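Local structure of structural polyprotein, VP2 (Israeli acute paralysis virus, 5CDD) at residues C[19-24]-C[172-177]; C[40-45]-C[108-113]. The protein is the VP2 piece of the viral structural polyprotein, a capsid protein that probably serves as a structural building block of the pentamers of the shell. One frame throughout, in Å; residues are numbered along the deposited sequence.

Interaction 1 of 2, residues C[19-24]-C[172-177]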
loop_
_atom_site.group_PDB
_atom_site.type_symbol
_atom_site.label_atom_id
_atom_site.label_comp_id
_atom_site.label_asym_id
_atom_site.label_seq_id
_atom_site.Cartn_x
_atom_site.Cartn_y
_atom_site.Cartn_z
ATOM N N GLU C 19 10.445 51.260 -56.911
ATOM C CA GLU C 19 11.026 51.047 -58.229
ATOM C C GLU C 19 12.492 50.632 -58.123
ATOM O O GLU C 19 13.332 51.403 -57.659
ATOM C CB GLU C 19 10.904 52.323 -59.063
ATOM C CG GLU C 19 11.471 52.199 -60.461
ATOM C CD GLU C 19 11.265 53.452 -61.293
ATOM O OE1 GLU C 19 10.095 53.827 -61.525
ATOM O OE2 GLU C 19 12.274 54.056 -61.717
ATOM N N ILE C 20 12.790 49.410 -58.556
ATOM C CA ILE C 20 14.151 48.885 -58.513
ATOM C C ILE C 20 14.817 49.037 -59.878
ATOM O O ILE C 20 14.305 48.545 -60.885
ATOM C CB ILE C 20 14.163 47.387 -58.133
ATOM C CG1 ILE C 20 13.347 47.154 -56.856
ATOM C CG2 ILE C 20 15.594 46.913 -57.941
ATOM C CD1 ILE C 20 13.899 47.840 -55.625
ATOM N N ILE C 21 15.960 49.716 -59.906
ATOM C CA ILE C 21 16.688 49.932 -61.151
ATOM C C ILE C 21 17.967 49.104 -61.199
ATOM O O ILE C 21 18.860 49.275 -60.370
ATOM C CB ILE C 21 17.038 51.424 -61.331
ATOM C CG1 ILE C 21 15.749 52.250 -61.396
ATOM C CG2 ILE C 21 17.865 51.617 -62.595
ATOM C CD1 ILE C 21 15.968 53.734 -61.597
ATOM N N ALA C 22 18.039 48.208 -62.181
ATOM C CA ALA C 22 19.185 47.329 -62.361
ATOM C C ALA C 22 20.517 48.032 -62.134
ATOM O O ALA C 22 21.479 47.415 -61.680
ATOM C CB ALA C 22 19.150 46.712 -63.748
ATOM N N GLY C 23 20.569 49.321 -62.455
ATOM C CA GLY C 23 21.784 50.099 -62.270
ATOM C C GLY C 23 22.020 49.802 -60.792
ATOM O O GLY C 23 21.193 50.137 -59.950
ATOM N N THR C 24 23.156 49.187 -60.486
ATOM C CA THR C 24 23.515 48.846 -59.121
ATOM C C THR C 24 24.385 49.962 -58.524
ATOM O O THR C 24 25.523 49.730 -58.117
ATOM C CB THR C 24 24.300 47.489 -59.023
ATOM O OG1 THR C 24 25.665 47.687 -59.416
ATOM C CG2 THR C 24 23.674 46.451 -59.957
ATOM N N SER C 172 23.451 53.571 -71.433
ATOM C CA SER C 172 22.414 54.271 -72.168
ATOM C C SER C 172 21.029 53.959 -71.932
ATOM O O SER C 172 20.200 54.553 -72.296
ATOM C CB SER C 172 22.440 53.836 -73.538
ATOM O OG SER C 172 23.617 53.383 -73.892
ATOM N N GLU C 173 20.758 52.976 -71.222
ATOM C CA GLU C 173 19.472 52.502 -71.033
ATOM C C GLU C 173 19.507 51.898 -69.677
ATOM O O GLU C 173 20.458 51.513 -69.394
ATOM C CB GLU C 173 19.308 51.616 -72.166
ATOM C CG GLU C 173 18.108 51.801 -73.060
ATOM C CD GLU C 173 18.287 51.459 -74.479
ATOM O OE1 GLU C 173 19.125 51.943 -74.933
ATOM O OE2 GLU C 173 17.616 50.787 -75.129
ATOM N N SER C 174 18.484 52.001 -68.837
ATOM C CA SER C 174 18.242 51.377 -67.532
ATOM C C SER C 174 17.147 50.317 -67.592
ATOM O O SER C 174 16.148 50.488 -68.292
ATOM C CB SER C 174 17.822 52.435 -66.514
ATOM O OG SER C 174 18.862 53.354 -66.266
ATOM N N SER C 175 17.348 49.228 -66.850
ATOM C CA SER C 175 16.386 48.130 -66.765
ATOM C C SER C 175 15.637 48.360 -65.458
ATOM O O SER C 175 16.249 48.639 -64.433
ATOM C CB SER C 175 17.107 46.776 -66.714
ATOM O OG SER C 175 17.743 46.472 -67.942
ATOM N N LYS C 176 14.317 48.247 -65.485
ATOM C CA LYS C 176 13.541 48.484 -64.276
ATOM C C LYS C 176 12.808 47.243 -63.778
ATOM O O LYS C 176 12.706 46.247 -64.487
ATOM C CB LYS C 176 12.530 49.599 -64.535
ATOM C CG LYS C 176 12.214 50.462 -63.324
ATOM C CD LYS C 176 11.171 51.523 -63.658
ATOM C CE LYS C 176 9.754 50.971 -63.566
ATOM N NZ LYS C 176 9.604 49.661 -64.270
ATOM N N VAL C 177 12.287 47.321 -62.557
ATOM C CA VAL C 177 11.544 46.218 -61.952
ATOM C C VAL C 177 10.268 46.735 -61.293
ATOM O O VAL C 177 9.171 46.319 -61.647
ATOM C CB VAL C 177 12.397 45.469 -60.893
ATOM C CG1 VAL C 177 11.556 45.093 -59.690
ATOM C CG2 VAL C 177 12.965 44.199 -61.492
#

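Interaction 2 of 2, residues C[40-45]-C[108-113]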
loop_
_atom_site.group_PDB
_atom_site.type_symbol
_atom_site.label_atom_id
_atom_site.label_comp_id
_atom_site.label_asym_id
_atom_site.label_seq_id
_atom_site.Cartn_x
_atom_site.Cartn_y
_atom_site.Cartn_z
ATOM N N GLN C 40 27.753 51.657 -37.153
ATOM C CA GLN C 40 27.859 52.634 -38.229
ATOM C C GLN C 40 27.668 51.921 -39.561
ATOM O O GLN C 40 27.420 52.553 -40.587
ATOM C CB GLN C 40 29.223 53.318 -38.196
ATOM C CG GLN C 40 29.504 54.064 -36.906
ATOM C CD GLN C 40 30.871 54.717 -36.899
ATOM O OE1 GLN C 40 31.894 54.051 -37.081
ATOM N NE2 GLN C 40 30.898 56.028 -36.686
ATOM N N ASN C 41 27.782 50.598 -39.534
ATOM C CA ASN C 41 27.618 49.789 -40.732
ATOM C C ASN C 41 26.439 48.839 -40.598
ATOM O O ASN C 41 26.556 47.642 -40.861
ATOM C CB ASN C 41 28.893 48.994 -41.008
ATOM C CG ASN C 41 30.033 49.876 -41.463
ATOM O OD1 ASN C 41 29.977 50.470 -42.540
ATOM N ND2 ASN C 41 31.072 49.974 -40.643
ATOM N N SER C 42 25.300 49.384 -40.187
ATOM C CA SER C 42 24.089 48.595 -40.025
ATOM C C SER C 42 23.686 48.002 -41.365
ATOM O O SER C 42 24.282 48.306 -42.398
ATOM C CB SER C 42 22.953 49.470 -39.496
ATOM O OG SER C 42 23.322 50.096 -38.283
ATOM N N GLN C 43 22.664 47.158 -41.339
ATOM C CA GLN C 43 22.162 46.514 -42.541
ATOM C C GLN C 43 21.291 47.516 -43.302
ATOM O O GLN C 43 20.452 48.193 -42.707
ATOM C CB GLN C 43 21.338 45.288 -42.146
ATOM C CG GLN C 43 21.400 44.125 -43.119
ATOM C CD GLN C 43 22.795 43.543 -43.253
ATOM O OE1 GLN C 43 23.657 44.119 -43.912
ATOM N NE2 GLN C 43 23.025 42.399 -42.621
ATOM N N LYS C 44 21.500 47.617 -44.611
ATOM C CA LYS C 44 20.727 48.539 -45.440
ATOM C C LYS C 44 19.508 47.841 -46.035
ATOM O O LYS C 44 19.593 46.695 -46.481
ATOM C CB LYS C 44 21.597 49.097 -46.574
ATOM C CG LYS C 44 22.765 49.966 -46.120
ATOM C CD LYS C 44 22.289 51.269 -45.490
ATOM C CE LYS C 44 23.459 52.105 -44.984
ATOM N NZ LYS C 44 24.222 51.412 -43.903
ATOM N N TYR C 45 18.378 48.539 -46.040
ATOM C CA TYR C 45 17.140 47.993 -46.583
ATOM C C TYR C 45 16.570 48.874 -47.690
ATOM O O TYR C 45 16.839 50.075 -47.748
ATOM C CB TYR C 45 16.095 47.846 -45.477
ATOM C CG TYR C 45 15.913 49.095 -44.651
ATOM C CD1 TYR C 45 16.736 49.355 -43.556
ATOM C CD2 TYR C 45 14.933 50.030 -44.974
ATOM C CE1 TYR C 45 16.588 50.514 -42.803
ATOM C CE2 TYR C 45 14.777 51.195 -44.229
ATOM C CZ TYR C 45 15.608 51.429 -43.145
ATOM O OH TYR C 45 15.458 52.578 -42.403
ATOM N N VAL C 108 17.373 43.374 -36.025
ATOM C CA VAL C 108 17.627 42.658 -37.270
ATOM C C VAL C 108 18.668 43.375 -38.127
ATOM O O VAL C 108 19.354 42.751 -38.937
ATOM C CB VAL C 108 16.323 42.492 -38.092
ATOM C CG1 VAL C 108 15.747 43.852 -38.440
ATOM C CG2 VAL C 108 16.597 41.691 -39.352
ATOM N N LEU C 109 18.788 44.685 -37.938
ATOM C CA LEU C 109 19.738 45.490 -38.700
ATOM C C LEU C 109 21.150 45.435 -38.116
ATOM O O LEU C 109 22.100 45.923 -38.727
ATOM C CB LEU C 109 19.261 46.945 -38.751
ATOM C CG LEU C 109 17.864 47.175 -39.335
ATOM C CD1 LEU C 109 17.483 48.636 -39.195
ATOM C CD2 LEU C 109 17.841 46.751 -40.795
ATOM N N GLN C 110 21.283 44.832 -36.939
ATOM C CA GLN C 110 22.576 44.733 -36.274
ATOM C C GLN C 110 23.147 43.322 -36.293
ATOM O O GLN C 110 23.955 42.970 -35.433
ATOM C CB GLN C 110 22.452 45.198 -34.823
ATOM C CG GLN C 110 21.979 46.629 -34.664
ATOM C CD GLN C 110 22.941 47.624 -35.272
ATOM O OE1 GLN C 110 24.114 47.675 -34.902
ATOM N NE2 GLN C 110 22.449 48.422 -36.210
ATOM N N THR C 111 22.733 42.516 -37.263
ATOM C CA THR C 111 23.223 41.145 -37.351
ATOM C C THR C 111 23.714 40.780 -38.749
ATOM O O THR C 111 23.516 41.528 -39.708
ATOM C CB THR C 111 22.130 40.137 -36.912
ATOM O OG1 THR C 111 22.663 38.806 -36.941
ATOM C CG2 THR C 111 20.924 40.217 -37.835
ATOM N N SER C 112 24.360 39.621 -38.852
ATOM C CA SER C 112 24.899 39.138 -40.117
ATOM C C SER C 112 23.809 38.874 -41.144
ATOM O O SER C 112 22.619 38.931 -40.836
ATOM C CB SER C 112 25.686 37.850 -39.888
ATOM O OG SER C 112 24.848 36.833 -39.363
ATOM N N ARG C 113 24.229 38.587 -42.372
ATOM C CA ARG C 113 23.293 38.293 -43.446
ATOM C C ARG C 113 22.605 36.980 -43.105
ATOM O O ARG C 113 21.436 36.773 -43.427
ATOM C CB ARG C 113 24.040 38.161 -44.773
ATOM C CG ARG C 113 23.171 37.753 -45.951
ATOM C CD ARG C 113 24.006 37.679 -47.213
ATOM N NE ARG C 113 25.127 36.758 -47.053
ATOM C CZ ARG C 113 26.169 36.700 -47.875
ATOM N NH1 ARG C 113 26.236 37.513 -48.921
ATOM N NH2 ARG C 113 27.144 35.827 -47.652
#

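Interaction 1 of 2, residues C[19-24]-C[172-177]
Ile21 and Lys176 face each other as a single antiparallel bridge, their CA atoms 4.7 Å apart, and form a non-hydrogen-bonded pair. The backbone bonds therefore come from the residues flanking them. Ala22 N donates to Ser175 O over 2.9 Å with an N-H...O angle of 154°, its nitrogen tilted from the carbonyl plane. On the other flank Val177 N reaches Ile20 O at 2.9 Å, but the bond is bent to 121° and weak. Lys176 CA adds a CA-H...O contact to Ile20 O, and Ile21 CA one to Ser175 O, so each oxygen takes one N-H bond, supplemented by a weaker contact from the opposing segment.

Ile20 and Val177 lie side by side, CB to CB 3.8 Å, both pointing to the face where Ala22 CB meets Ser175 CB at 3.6 Å. With chi1 at -51°, Ile20 CG1 stands anti to the carbonyl carbon, where it meets Val177 CG1 at 3.9 Å. Ile20 leans on Val165, Val177 on Ala83, and Ser175 on Val87 and Pro168. The other face is more open: Ile21 CG2 brushes Ser174 CB, while Glu19 and Lys176 run close together in a doubtful placement that supports no claim of a salt bridge.

The bridge lies just beyond the antiparallel pair of strands 13-18 and 179-186, continuing their pairing briefly past the end of the five-stranded sheet into the loops.

Interaction 2 of 2, residues C[40-45]-C[108-113]
Ser42, Gln43 and Tyr45 meet Leu109 and Gln110 through two hydrogen bonds and a small apolar patch. Gln43 N donates to Leu109 O over 2.9 Å, in the carbonyl plane and onto a lone pair. Beside it, Gln110 NE2 gives a hydrogen to Ser42 OG at 2.8 Å, the hydroxyl oxygen lying close to the amide plane; a bend at chi2 (-62°) brings the amide back from a CB that points away. Leu109 CD2 packs 4.0 Å from Tyr45 CD1, obliquely to the ring, and 3.5 Å from Gln43 O.

In the next shell, Ser42 OG donates its hydrogen to Gln39 O, a carbonyl that can only accept, and so meets Gln110 NE2 as an acceptor. Gln43 OE1 is held by Ser33 N. Ser112 is the N-cap of helix 113-116, with OG bonded to Gly115 N, while Thr111 OG1 bonds to Pro196 O of a neighbouring subunit.

Leu109 also rests on Tyr158 and Phe160 of strand 155-161, as Tyr45 does. The contact thus packs the loop entering strand 47-51 and the lead-in to helix 113-116 against strand 155-161 of the four-stranded sheet, with Gln43 and Thr111 touching Val116 of the helix.

In the fold
The two contacts share one long connection: the loop that leaves strand 13-18 begins in interaction 1 and ends in interaction 2, just before strand 47-51. It thereby passes from the five-stranded to the four-stranded antiparallel sheet, the two sheets consistent with the jelly-roll sandwich of picornavirus-like capsid proteins. Both 40-45 and 108-113 fall between residues 24 and 172, so interaction 1 encloses interaction 2 in sequence. The contacts do not touch: their centres are 24 Å apart and their nearest atoms about 8 Å. Interaction 1 meets no other protein chain of the assembly, whereas two neighbouring subunits reach interaction 2, which therefore lies at subunit interfaces.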